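Local structure of SusD superfamily protein (Bacteroides thetaiotaomicron VPI-5482, 3HDX) at residues A[153-163]-A[203-211]; A[142-150]-A[467-475]. The protein probably binds polysaccharide at the outer membrane of this gut bacterium, as a SusD-family lipoprotein would in carbohydrate uptake. All blocks are in the same frame, centred on the assembly; numbering follows the deposited sequence.

From the N terminus, the chain passes helix 104-129 and a long loop whose later part, 142-150, begins contact 2. Helix 152-169 follows almost at once and carries 153-163, which meets 203-211, the end of helix 196-209 and the residues after it; contact 1 therefore closes a short loop of 39 residues. Contact 2 is completed near the C terminus, by 467-475, running on from the end of helix 462-467, so its loop of 316 residues encloses contact 1: the two nest and do not cross. Their centres lie about 22 Å apart, and they touch where Val155 packs on Thr150. Contact 1 joins neighbouring helices, whereas contact 2 fastens the C-terminal tail to the loop between helices 104-129 and 152-169.

Contact 1. Residues A[153-163]-A[203-211]; sequences QTVLSYAKAEL and LAHICAWQG. With EDO (1,2-ethanediol), chain D.
Helices 153-163 and 203-209 run nearly antiparallel, at 155° with their axes 10.3 Å apart at closest approach, and Lys160 lies opposite Leu203, Leu156 opposite Ile206. These successive antiparallel helices are consistent with the TPR-related helical part of the SusD family. Ile206 is the knob, seated among Leu156, Ala159, Lys160 and Leu163. Ile206 CG2 rests on Lys160 CG at 3.6 Å, while Ile206 CD1 meets Leu163 CD1 tip to tip at 3.5 Å. Leu203 adds CD2 against the Lys160 backbone. At the other end Leu156 CB slides past Gln210 NE2 at 3.6 Å, and Leu156 CD1 comes to the edge of the Trp209 indole, over one face of which a 1,2-ethanediol hydroxyl sits. Phe123 of helix 104-129 also touches Ile206.

Lys160 bends at chi3 (-69°), which carries its amine across to Gln210. In the conformer described, Lys160 NZ donates to Gln210 OE1 at 3.1 Å, in the carbonyl plane and on a lone pair; a water accepts from both NZ and Gln210 NE2 and bonds to Ser157 OG. The apolar seam is thus bordered by a polar one, where the lysine's methylenes pack while its charge is probably eased by an amide oxygen and a water.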
ATOM      1  N   GLN A 153      16.109  -9.834  -4.863  1.00 12.42           N
ATOM      2  CA  GLN A 153      16.962  -9.380  -3.748  0.50 12.43           C
ATOM      3  C   GLN A 153      17.825  -8.190  -4.159  1.00 12.62           C
ATOM      4  O   GLN A 153      17.988  -7.220  -3.393  1.00 12.11           O
ATOM      5  CB  GLN A 153      17.838 -10.509  -3.223  0.50 14.00           C
ATOM      6  CG  GLN A 153      18.564 -10.180  -1.939  0.50 15.30           C
ATOM      7  CD  GLN A 153      19.286 -11.375  -1.369  0.50 17.92           C
ATOM      8  OE1 GLN A 153      19.395 -12.429  -2.004  0.50 21.54           O
ATOM      9  NE2 GLN A 153      19.794 -11.215  -0.178  0.50 19.94           N
ATOM     10  N   THR A 154      18.376  -8.250  -5.376  1.00 11.10           N
ATOM     11  CA  THR A 154      19.209  -7.155  -5.903  1.00 11.70           C
ATOM     12  C   THR A 154      18.391  -5.872  -6.070  1.00 12.41           C
ATOM     13  O   THR A 154      18.853  -4.772  -5.750  1.00 11.59           O
ATOM     14  CB  THR A 154      19.865  -7.585  -7.216  1.00 12.63           C
ATOM     15  OG1 THR A 154      20.613  -8.791  -6.946  1.00 14.86           O
ATOM     16  CG2 THR A 154      20.758  -6.502  -7.783  1.00 12.90           C
ATOM     17  N   VAL A 155      17.159  -6.026  -6.563  1.00 11.79           N
ATOM     18  CA  VAL A 155      16.277  -4.878  -6.753  1.00 11.61           C
ATOM     19  C   VAL A 155      15.935  -4.259  -5.385  1.00 11.20           C
ATOM     20  O   VAL A 155      15.957  -3.032  -5.212  1.00 12.26           O
ATOM     21  CB  VAL A 155      15.003  -5.266  -7.537  1.00 11.16           C
ATOM     22  CG1 VAL A 155      14.083  -4.098  -7.635  1.00 11.44           C
ATOM     23  CG2 VAL A 155      15.352  -5.838  -8.928  1.00 11.58           C
ATOM     24  N   LEU A 156      15.625  -5.097  -4.405  1.00 10.74           N
ATOM     25  CA  LEU A 156      15.287  -4.569  -3.074  1.00 11.55           C
ATOM     26  C   LEU A 156      16.497  -3.915  -2.419  1.00 10.57           C
ATOM     27  O   LEU A 156      16.358  -2.907  -1.716  1.00 11.80           O
ATOM     28  CB  LEU A 156      14.678  -5.685  -2.218  1.00 11.26           C
ATOM     29  CG  LEU A 156      13.316  -6.174  -2.722  1.00 11.58           C
ATOM     30  CD1 LEU A 156      12.797  -7.294  -1.803  1.00 13.72           C
ATOM     31  CD2 LEU A 156      12.277  -5.041  -2.828  1.00 12.86           C
ATOM     32  N   SER A 157      17.700  -4.457  -2.626  1.00  9.77           N
ATOM     33  CA  SER A 157      18.897  -3.797  -2.079  1.00  9.06           C
ATOM     34  C   SER A 157      19.101  -2.401  -2.699  1.00  9.87           C
ATOM     35  O   SER A 157      19.475  -1.452  -1.999  1.00 12.08           O
ATOM     36  CB  SER A 157      20.171  -4.616  -2.322  1.00 11.57           C
ATOM     37  OG  SER A 157      20.171  -5.795  -1.577  1.00 13.90           O
ATOM     38  N   TYR A 158      18.805  -2.269  -3.982  1.00 10.50           N
ATOM     39  CA  TYR A 158      18.838  -0.957  -4.644  1.00 11.56           C
ATOM     40  C   TYR A 158      17.779  -0.031  -4.007  1.00 11.97           C
ATOM     41  O   TYR A 158      18.100   1.120  -3.610  1.00 11.60           O
ATOM     42  CB  TYR A 158      18.591  -1.112  -6.166  1.00 12.82           C
ATOM     43  CG  TYR A 158      18.373   0.181  -6.913  1.00 11.13           C
ATOM     44  CD1 TYR A 158      19.440   0.975  -7.288  1.00 13.01           C
ATOM     45  CD2 TYR A 158      17.086   0.606  -7.224  1.00 11.99           C
ATOM     46  CE1 TYR A 158      19.262   2.128  -8.008  1.00 12.96           C
ATOM     47  CE2 TYR A 158      16.882   1.746  -7.955  1.00 11.88           C
ATOM     48  CZ  TYR A 158      17.975   2.527  -8.330  1.00 13.30           C
ATOM     49  OH  TYR A 158      17.765   3.676  -9.038  1.00 13.55           O
ATOM     50  N   ALA A 159      16.554  -0.541  -3.861  1.00 10.27           N
ATOM     51  CA  ALA A 159      15.460   0.258  -3.287  1.00  9.61           C
ATOM     52  C   ALA A 159      15.785   0.747  -1.860  1.00 10.15           C
ATOM     53  O   ALA A 159      15.566   1.913  -1.534  1.00 11.13           O
ATOM     54  CB  ALA A 159      14.150  -0.453  -3.368  1.00 10.66           C
ATOM     55  N   LYS A 160      16.365  -0.141  -1.054  1.00 10.79           N
ATOM     56  CA  LYS A 160      16.722   0.207   0.338  0.50 11.04           C
ATOM     57  C   LYS A 160      17.774   1.326   0.371  1.00 10.72           C
ATOM     58  O   LYS A 160      17.631   2.292   1.109  1.00 11.18           O
ATOM     59  CB  LYS A 160      17.224  -1.017   1.131  0.50 12.61           C
ATOM     60  CG  LYS A 160      16.124  -2.015   1.555  0.50 13.31           C
ATOM     61  CD  LYS A 160      16.659  -3.169   2.414  0.50 14.39           C
ATOM     62  CE  LYS A 160      17.542  -4.118   1.599  0.50 15.31           C
ATOM     63  NZ  LYS A 160      18.157  -5.271   2.367  0.50 16.45           N
ATOM     64  N   ALA A 161      18.806   1.193  -0.460  1.00 10.96           N
ATOM     65  CA  ALA A 161      19.889   2.186  -0.485  1.00 10.24           C
ATOM     66  C   ALA A 161      19.375   3.527  -0.984  1.00 10.18           C
ATOM     67  O   ALA A 161      19.719   4.586  -0.437  1.00 11.80           O
ATOM     68  CB  ALA A 161      21.084   1.687  -1.312  1.00 10.32           C
ATOM     69  N   GLU A 162      18.494   3.478  -1.982  1.00 10.41           N
ATOM     70  CA  GLU A 162      17.893   4.699  -2.500  1.00 10.54           C
ATOM     71  C   GLU A 162      17.042   5.406  -1.464  1.00 10.13           C
ATOM     72  O   GLU A 162      17.096   6.635  -1.362  1.00 12.29           O
ATOM     73  CB  GLU A 162      17.030   4.409  -3.737  1.00 10.84           C
ATOM     74  CG  GLU A 162      17.836   3.956  -4.945  1.00 12.88           C
ATOM     75  CD  GLU A 162      18.529   5.100  -5.608  1.00 13.20           C
ATOM     76  OE1 GLU A 162      17.872   6.123  -5.958  1.00 14.81           O
ATOM     77  OE2 GLU A 162      19.777   4.968  -5.779  1.00 17.69           O
ATOM     78  N   LEU A 163      16.269   4.635  -0.694  1.00  9.12           N
ATOM     79  CA  LEU A 163      15.402   5.210   0.345  1.00 10.77           C
ATOM     80  C   LEU A 163      16.238   5.831   1.459  1.00 10.81           C
ATOM     81  O   LEU A 163      15.942   6.941   1.948  1.00 12.17           O
ATOM     82  CB  LEU A 163      14.433   4.164   0.908  1.00 11.28           C
ATOM     83  CG  LEU A 163      13.285   3.845  -0.045  1.00 11.11           C
ATOM     84  CD1 LEU A 163      12.699   2.433   0.229  1.00 12.88           C
ATOM     85  CD2 LEU A 163      12.168   4.930  -0.060  1.00 11.43           C
ATOM     86  N   LEU A 203      10.969   1.257   3.807  1.00 10.43           N
ATOM     87  CA  LEU A 203      12.094   0.456   4.358  1.00 10.67           C
ATOM     88  C   LEU A 203      11.599  -0.638   5.287  1.00  9.66           C
ATOM     89  O   LEU A 203      12.000  -1.790   5.158  1.00 11.52           O
ATOM     90  CB  LEU A 203      13.131   1.329   5.091  1.00 11.97           C
ATOM     91  CG  LEU A 203      14.075   2.139   4.204  1.00 12.55           C
ATOM     92  CD1 LEU A 203      14.859   3.079   5.105  1.00 13.62           C
ATOM     93  CD2 LEU A 203      15.036   1.205   3.486  1.00 12.09           C
ATOM     94  N   ALA A 204      10.721  -0.271   6.220  1.00 10.25           N
ATOM     95  CA  ALA A 204      10.201  -1.255   7.170  1.00 10.24           C
ATOM     96  C   ALA A 204       9.550  -2.445   6.451  1.00  9.85           C
ATOM     97  O   ALA A 204       9.783  -3.592   6.796  1.00 10.73           O
ATOM     98  CB  ALA A 204       9.190  -0.604   8.159  1.00 10.85           C
ATOM     99  N   HIS A 205       8.718  -2.125   5.470  1.00  9.44           N
ATOM    100  CA  HIS A 205       8.036  -3.158   4.696  1.00  9.31           C
ATOM    101  C   HIS A 205       8.947  -3.967   3.777  1.00 10.50           C
ATOM    102  O   HIS A 205       8.696  -5.160   3.575  1.00 11.78           O
ATOM    103  CB  HIS A 205       6.789  -2.603   4.010  1.00 10.58           C
ATOM    104  CG  HIS A 205       5.606  -2.555   4.917  1.00 11.00           C
ATOM    105  ND1 HIS A 205       5.014  -3.713   5.383  1.00 11.56           N
ATOM    106  CD2 HIS A 205       4.884  -1.520   5.419  1.00 12.82           C
ATOM    107  CE1 HIS A 205       3.989  -3.386   6.153  1.00 12.87           C
ATOM    108  NE2 HIS A 205       3.897  -2.065   6.207  1.00 12.36           N
ATOM    109  N   ILE A 206       9.933  -3.330   3.133  1.00 10.36           N
ATOM    110  CA  ILE A 206      10.895  -4.084   2.328  1.00 10.59           C
ATOM    111  C   ILE A 206      11.574  -5.100   3.251  1.00 10.68           C
ATOM    112  O   ILE A 206      11.663  -6.293   2.932  1.00 11.34           O
ATOM    113  CB  ILE A 206      11.996  -3.195   1.715  1.00 10.65           C
ATOM    114  CG1 ILE A 206      11.413  -2.295   0.614  1.00 12.14           C
ATOM    115  CG2 ILE A 206      13.140  -4.067   1.152  1.00 11.02           C
ATOM    116  CD1 ILE A 206      12.315  -1.083   0.191  1.00 11.56           C
ATOM    117  N   CYS A 207      12.024  -4.620   4.409  1.00 10.84           N
ATOM    118  CA  CYS A 207      12.718  -5.509   5.349  1.00 11.50           C
ATOM    119  C   CYS A 207      11.836  -6.660   5.808  1.00 10.34           C
ATOM    120  O   CYS A 207      12.274  -7.806   5.839  1.00 11.40           O
ATOM    121  CB  CYS A 207      13.309  -4.721   6.528  1.00 12.00           C
ATOM    122  SG  CYS A 207      14.613  -3.564   6.028  1.00 14.27           S
ATOM    123  N   ALA A 208      10.593  -6.377   6.175  1.00 11.03           N
ATOM    124  CA  ALA A 208       9.699  -7.448   6.588  1.00 10.61           C
ATOM    125  C   ALA A 208       9.460  -8.472   5.453  1.00 11.14           C
ATOM    126  O   ALA A 208       9.436  -9.673   5.701  1.00 11.11           O
ATOM    127  CB  ALA A 208       8.328  -6.879   7.065  1.00 11.63           C
ATOM    128  N   TRP A 209       9.286  -7.966   4.231  1.00 10.70           N
ATOM    129  CA  TRP A 209       9.075  -8.818   3.026  1.00 10.75           C
ATOM    130  C   TRP A 209      10.249  -9.757   2.770  1.00 12.10           C
ATOM    131  O   TRP A 209      10.062 -10.861   2.265  1.00 13.24           O
ATOM    132  CB  TRP A 209       8.772  -7.961   1.807  1.00 11.43           C
ATOM    133  CG  TRP A 209       8.343  -8.689   0.565  1.00 10.95           C
ATOM    134  CD1 TRP A 209       9.013  -8.766  -0.614  1.00 11.62           C
ATOM    135  CD2 TRP A 209       7.099  -9.349   0.369  1.00 10.42           C
ATOM    136  NE1 TRP A 209       8.272  -9.487  -1.537  1.00 10.78           N
ATOM    137  CE2 TRP A 209       7.089  -9.849  -0.941  1.00 10.04           C
ATOM    138  CE3 TRP A 209       6.013  -9.631   1.206  1.00 11.97           C
ATOM    139  CZ2 TRP A 209       6.004 -10.536  -1.458  1.00 11.23           C
ATOM    140  CZ3 TRP A 209       4.915 -10.326   0.672  1.00 12.25           C
ATOM    141  CH2 TRP A 209       4.947 -10.800  -0.630  1.00 11.25           C
ATOM    142  N   GLN A 210      11.460  -9.306   3.156  1.00 11.88           N
ATOM    143  CA  GLN A 210      12.698 -10.086   3.049  1.00 14.23           C
ATOM    144  C   GLN A 210      12.994 -10.944   4.271  1.00 13.63           C
ATOM    145  O   GLN A 210      14.005 -11.645   4.294  1.00 14.80           O
ATOM    146  CB  GLN A 210      13.893  -9.148   2.838  1.00 16.23           C
ATOM    147  CG  GLN A 210      13.831  -8.368   1.591  1.00 19.57           C
ATOM    148  CD  GLN A 210      15.111  -7.568   1.436  1.00 21.42           C
ATOM    149  OE1 GLN A 210      15.447  -6.726   2.287  1.00 24.43           O
ATOM    150  NE2 GLN A 210      15.869  -7.895   0.403  1.00 23.71           N
ATOM    151  N   GLY A 211      12.148 -10.870   5.299  1.00 12.38           N
ATOM    152  CA  GLY A 211      12.394 -11.586   6.550  1.00 13.93           C
ATOM    153  C   GLY A 211      13.441 -10.961   7.443  1.00 12.65           C
ATOM    154  O   GLY A 211      13.878 -11.598   8.408  1.00 14.63           O
TER
HETATM  155  C1  EDO D 603       8.444 -13.091  -0.806  1.00 24.10           C
HETATM  156  O1  EDO D 603       8.152 -12.767   0.566  1.00 22.56           O
HETATM  157  C2  EDO D 603       8.728 -14.579  -0.875  1.00 24.56           C
HETATM  158  O2  EDO D 603       9.820 -14.903   0.008  1.00 25.13           O
HETATM  159  O   HOH W   1      18.281  -7.002  -0.054  1.00 25.97           O

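Contact 2. Residues A[142-150]-A[467-475]; sequences GTFPSMPRT and ANSQIEQNE
Gln470 O lies 3.5 Å from Pro148 CA in a CA-H...O contact, at a type I beta turn from Asn468 to Ile471 that brings the C-terminal tail of this SusD-family protein against the loop after helix 104-129. Single backbone oxygens, side chains and waters do the joining; one water accepts from Arg149 N and Glu472 N and donates to Gln470 O.

Arg149 shows how one long side chain can join two irregular segments. Its CB leads to CG, and Arg149 CG packs on Ile471 CD1 at 3.9 Å in the conformer described; CD then passes Ile471 CG2 and approaches Glu472 O. A bend at chi3 (68°) turns the guanidinium along the tail, where Arg149 NH1 donates to Glu472 O at 2.8 Å with an N-H...O angle of 154°, tilted from the carbonyl plane. NH2 bonds to Asp131 O and, through a water, to Asn474 ND2, so two backbone oxygens, Glu472 O and Asp131 O, hold the group's rotation. Replacing Arg149 by an alanine would probably leave both oxygens without this donor and open a gap beside Ile471.

At the turn, Phe144 and Asn468 cross at about a right angle, Phe144 CB lying 3.7 Å from Asn468 OD1, while Asn468 ND2 bonds back to Ile464 O. Gln470 runs alongside Pro148, with Pro148 CD 3.7 Å from Gln470 OE1. In the Ser146 conformer described, Gln470 NE2 donates to Ser146 OG at 3.1 Å, nearly straight at 166°, with that oxygen in the amide plane.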
ATOM      1  N   GLY A 142       8.887   4.306 -25.764  1.00 37.24           N
ATOM      2  CA  GLY A 142       8.797   3.437 -26.943  1.00 36.06           C
ATOM      3  C   GLY A 142       9.937   2.440 -27.017  1.00 34.40           C
ATOM      4  O   GLY A 142       9.935   1.564 -27.875  1.00 35.65           O
ATOM      5  N   THR A 143      10.939   2.582 -26.137  1.00 31.79           N
ATOM      6  CA  THR A 143      12.030   1.651 -26.077  1.00 28.89           C
ATOM      7  C   THR A 143      12.063   1.159 -24.618  1.00 26.62           C
ATOM      8  O   THR A 143      11.426   1.749 -23.707  1.00 27.29           O
ATOM      9  CB  THR A 143      13.372   2.310 -26.423  1.00 30.33           C
ATOM     10  OG1 THR A 143      13.824   3.158 -25.335  1.00 31.86           O
ATOM     11  CG2 THR A 143      13.264   3.136 -27.733  1.00 30.64           C
ATOM     12  N   PHE A 144      12.757   0.062 -24.428  1.00 21.64           N
ATOM     13  CA  PHE A 144      13.039  -0.433 -23.082  1.00 19.34           C
ATOM     14  C   PHE A 144      14.423  -1.069 -23.121  1.00 18.37           C
ATOM     15  O   PHE A 144      14.766  -1.754 -24.112  1.00 18.43           O
ATOM     16  CB  PHE A 144      11.982  -1.434 -22.635  1.00 18.87           C
ATOM     17  CG  PHE A 144      12.100  -1.790 -21.196  1.00 18.13           C
ATOM     18  CD1 PHE A 144      11.648  -0.899 -20.239  1.00 19.86           C
ATOM     19  CD2 PHE A 144      12.703  -2.995 -20.804  1.00 18.42           C
ATOM     20  CE1 PHE A 144      11.799  -1.197 -18.855  1.00 18.74           C
ATOM     21  CE2 PHE A 144      12.839  -3.326 -19.439  1.00 18.83           C
ATOM     22  CZ  PHE A 144      12.378  -2.418 -18.458  1.00 19.03           C
ATOM     23  N   PRO A 145      15.258  -0.851 -22.065  1.00 17.34           N
ATOM     24  CA  PRO A 145      16.594  -1.459 -22.107  1.00 17.22           C
ATOM     25  C   PRO A 145      16.587  -2.970 -22.330  1.00 16.16           C
ATOM     26  O   PRO A 145      15.741  -3.664 -21.752  1.00 16.83           O
ATOM     27  CB  PRO A 145      17.175  -1.125 -20.713  1.00 17.04           C
ATOM     28  CG  PRO A 145      16.479   0.185 -20.363  1.00 17.44           C
ATOM     29  CD  PRO A 145      15.084   0.016 -20.880  1.00 17.01           C
ATOM     30  N   SER A 146      17.532  -3.452 -23.156  1.00 17.74           N
ATOM     31  CA  SER A 146      17.662  -4.882 -23.451  0.50 17.97           C
ATOM     32  C   SER A 146      18.467  -5.529 -22.333  1.00 18.12           C
ATOM     33  O   SER A 146      19.719  -5.475 -22.293  1.00 18.55           O
ATOM     34  CB  SER A 146      18.323  -5.145 -24.795  0.50 18.81           C
ATOM     35  OG  SER A 146      18.413  -6.535 -25.010  0.50 17.82           O
HETATM   36  N   MSE A 147      17.735  -6.138 -21.398  1.00 16.18           N
HETATM   37  CA  MSE A 147      18.322  -6.768 -20.225  1.00 15.53           C
HETATM   38  C   MSE A 147      17.330  -7.766 -19.642  1.00 15.61           C
HETATM   39  O   MSE A 147      16.117  -7.623 -19.865  1.00 16.81           O
HETATM   40  CB  MSE A 147      18.678  -5.672 -19.177  1.00 15.78           C
HETATM   41  CG  MSE A 147      17.472  -4.947 -18.591  1.00 15.96           C
HETATM   42 SE   MSE A 147      17.864  -3.800 -17.106  0.75 12.43          SE
HETATM   43  CE  MSE A 147      18.624  -5.090 -15.950  1.00 17.93           C
ATOM     44  N   PRO A 148      17.820  -8.744 -18.875  1.00 14.68           N
ATOM     45  CA  PRO A 148      16.930  -9.681 -18.260  1.00 15.45           C
ATOM     46  C   PRO A 148      16.263  -9.087 -16.995  1.00 13.93           C
ATOM     47  O   PRO A 148      16.569  -7.983 -16.526  1.00 14.56           O
ATOM     48  CB  PRO A 148      17.853 -10.840 -17.914  1.00 15.00           C
ATOM     49  CG  PRO A 148      19.140 -10.145 -17.578  1.00 16.58           C
ATOM     50  CD  PRO A 148      19.233  -9.031 -18.529  1.00 15.34           C
ATOM     51  N   ARG A 149      15.355  -9.863 -16.461  1.00 14.22           N
ATOM     52  CA  ARG A 149      14.814  -9.598 -15.132  1.00 14.00           C
ATOM     53  C   ARG A 149      15.985  -9.726 -14.148  1.00 14.63           C
ATOM     54  O   ARG A 149      16.858 -10.616 -14.290  1.00 17.50           O
ATOM     55  CB  ARG A 149      13.705 -10.603 -14.819  1.00 14.73           C
ATOM     56  CG  ARG A 149      12.530 -10.481 -15.774  1.00 14.85           C
ATOM     57  CD  ARG A 149      11.549 -11.602 -15.654  1.00 14.60           C
ATOM     58  NE  ARG A 149      10.856 -11.540 -14.373  1.00 14.60           N
ATOM     59  CZ  ARG A 149      10.089 -12.492 -13.871  1.00 15.74           C
ATOM     60  NH1 ARG A 149       9.877 -13.644 -14.534  1.00 16.42           N
ATOM     61  NH2 ARG A 149       9.578 -12.317 -12.660  1.00 16.40           N
ATOM     62  N   THR A 150      16.027  -8.819 -13.186  1.00 12.54           N
ATOM     63  CA  THR A 150      17.069  -8.796 -12.151  1.00 12.76           C
ATOM     64  C   THR A 150      16.534  -9.496 -10.915  1.00 12.07           C
ATOM     65  O   THR A 150      15.360  -9.340 -10.585  1.00 12.87           O
ATOM     66  CB  THR A 150      17.459  -7.335 -11.820  1.00 12.13           C
ATOM     67  OG1 THR A 150      17.813  -6.653 -13.039  1.00 13.23           O
ATOM     68  CG2 THR A 150      18.639  -7.266 -10.797  1.00 11.82           C
ATOM     69  N   ALA A 467       8.168  -8.220 -26.982  1.00 25.98           N
ATOM     70  CA  ALA A 467       8.916  -6.999 -27.271  1.00 25.66           C
ATOM     71  C   ALA A 467      10.353  -6.985 -26.734  1.00 25.62           C
ATOM     72  O   ALA A 467      11.192  -6.265 -27.281  1.00 27.36           O
ATOM     73  CB  ALA A 467       8.147  -5.776 -26.744  1.00 26.07           C
ATOM     74  N   ASN A 468      10.636  -7.792 -25.713  1.00 25.04           N
ATOM     75  CA  ASN A 468      11.924  -7.790 -24.978  1.00 25.40           C
ATOM     76  C   ASN A 468      12.385  -9.237 -24.752  1.00 24.30           C
ATOM     77  O   ASN A 468      12.078  -9.849 -23.721  1.00 22.86           O
ATOM     78  CB  ASN A 468      11.731  -7.056 -23.622  1.00 26.65           C
ATOM     79  CG  ASN A 468      11.054  -5.676 -23.759  1.00 28.21           C
ATOM     80  OD1 ASN A 468      11.670  -4.734 -24.244  1.00 27.85           O
ATOM     81  ND2 ASN A 468       9.768  -5.557 -23.302  1.00 29.31           N
ATOM     82  N   SER A 469      13.147  -9.777 -25.716  1.00 23.00           N
ATOM     83  CA  SER A 469      13.519 -11.196 -25.731  1.00 23.99           C
ATOM     84  C   SER A 469      14.332 -11.691 -24.526  1.00 21.54           C
ATOM     85  O   SER A 469      14.364 -12.898 -24.278  1.00 20.89           O
ATOM     86  CB  SER A 469      14.269 -11.574 -27.044  1.00 26.01           C
ATOM     87  OG  SER A 469      15.522 -10.927 -27.085  1.00 28.27           O
ATOM     88  N   GLN A 470      14.967 -10.795 -23.761  1.00 19.62           N
ATOM     89  CA  GLN A 470      15.722 -11.264 -22.586  1.00 18.52           C
ATOM     90  C   GLN A 470      14.830 -11.462 -21.367  1.00 17.05           C
ATOM     91  O   GLN A 470      15.318 -11.997 -20.384  1.00 16.45           O
ATOM     92  CB  GLN A 470      16.848 -10.295 -22.222  1.00 19.51           C
ATOM     93  CG  GLN A 470      17.930 -10.186 -23.313  1.00 20.96           C
ATOM     94  CD  GLN A 470      19.253  -9.752 -22.700  1.00 22.60           C
ATOM     95  OE1 GLN A 470      19.825 -10.457 -21.854  1.00 24.44           O
ATOM     96  NE2 GLN A 470      19.721  -8.611 -23.096  1.00 22.63           N
ATOM     97  N   ILE A 471      13.560 -11.029 -21.438  1.00 16.40           N
ATOM     98  CA  ILE A 471      12.608 -11.153 -20.317  0.50 16.27           C
ATOM     99  C   ILE A 471      11.979 -12.537 -20.352  1.00 16.62           C
ATOM    100  O   ILE A 471      11.333 -12.888 -21.333  1.00 17.87           O
ATOM    101  CB  ILE A 471      11.493 -10.105 -20.412  0.50 15.81           C
ATOM    102  CG1 ILE A 471      12.088  -8.697 -20.359  0.50 16.18           C
ATOM    103  CG2 ILE A 471      10.457 -10.254 -19.262  0.50 15.35           C
ATOM    104  CD1 ILE A 471      12.840  -8.441 -19.080  0.50 14.45           C
ATOM    105  N   GLU A 472      12.178 -13.316 -19.289  1.00 16.79           N
ATOM    106  CA  GLU A 472      11.685 -14.695 -19.164  0.50 17.77           C
ATOM    107  C   GLU A 472      10.414 -14.737 -18.318  1.00 17.04           C
ATOM    108  O   GLU A 472      10.276 -14.022 -17.329  1.00 16.45           O
ATOM    109  CB  GLU A 472      12.759 -15.584 -18.501  0.50 20.41           C
ATOM    110  CG  GLU A 472      12.453 -17.101 -18.464  0.50 22.76           C
ATOM    111  CD  GLU A 472      13.435 -17.902 -17.603  0.50 25.44           C
ATOM    112  OE1 GLU A 472      14.217 -17.297 -16.819  0.50 27.70           O
ATOM    113  OE2 GLU A 472      13.404 -19.143 -17.704  0.50 26.36           O
ATOM    114  N   GLN A 473       9.488 -15.599 -18.699  1.00 16.72           N
ATOM    115  CA  GLN A 473       8.278 -15.757 -17.935  1.00 15.53           C
ATOM    116  C   GLN A 473       8.600 -16.432 -16.605  1.00 16.59           C
ATOM    117  O   GLN A 473       9.579 -17.184 -16.475  1.00 17.08           O
ATOM    118  CB  GLN A 473       7.293 -16.634 -18.729  1.00 14.81           C
ATOM    119  CG  GLN A 473       5.930 -16.876 -18.089  1.00 15.39           C
ATOM    120  CD  GLN A 473       5.222 -15.594 -17.775  1.00 15.76           C
ATOM    121  OE1 GLN A 473       5.390 -15.029 -16.666  1.00 16.13           O
ATOM    122  NE2 GLN A 473       4.529 -15.047 -18.779  1.00 16.83           N
ATOM    123  N   ASN A 474       7.754 -16.151 -15.615  1.00 16.52           N
ATOM    124  CA  ASN A 474       7.786 -16.866 -14.330  1.00 17.81           C
ATOM    125  C   ASN A 474       7.480 -18.334 -14.622  1.00 18.63           C
ATOM    126  O   ASN A 474       6.434 -18.640 -15.202  1.00 18.06           O
ATOM    127  CB  ASN A 474       6.702 -16.306 -13.413  1.00 18.13           C
ATOM    128  CG  ASN A 474       6.638 -16.972 -11.978  1.00 20.14           C
ATOM    129  OD1 ASN A 474       6.851 -18.176 -11.729  1.00 21.28           O
ATOM    130  ND2 ASN A 474       6.271 -16.138 -11.034  1.00 19.80           N
ATOM    131  N   GLU A 475       8.357 -19.217 -14.152  1.00 20.47           N
ATOM    132  CA  GLU A 475       8.276 -20.684 -14.380  1.00 23.21           C
ATOM    133  C   GLU A 475       6.898 -21.255 -14.018  1.00 19.70           C
ATOM    134  O   GLU A 475       6.340 -22.061 -14.748  1.00 21.00           O
ATOM    135  CB  GLU A 475       9.349 -21.410 -13.539  1.00 27.31           C
ATOM    136  CG  GLU A 475       9.631 -22.845 -13.964  1.00 31.31           C
ATOM    137  CD  GLU A 475      10.219 -22.947 -15.381  1.00 34.15           C
ATOM    138  OE1 GLU A 475      10.990 -22.048 -15.805  1.00 36.86           O
ATOM    139  OE2 GLU A 475       9.897 -23.921 -16.085  1.00 37.02           O
TER
HETATM  140  O   HOH W   2      14.292  -4.498 -24.709  1.00 30.45           O
HETATM  141  O   HOH W   3       6.566 -13.434 -12.051  1.00 15.64           O
HETATM  142  O   HOH W   4      14.547 -12.460 -17.683  1.00 15.90           O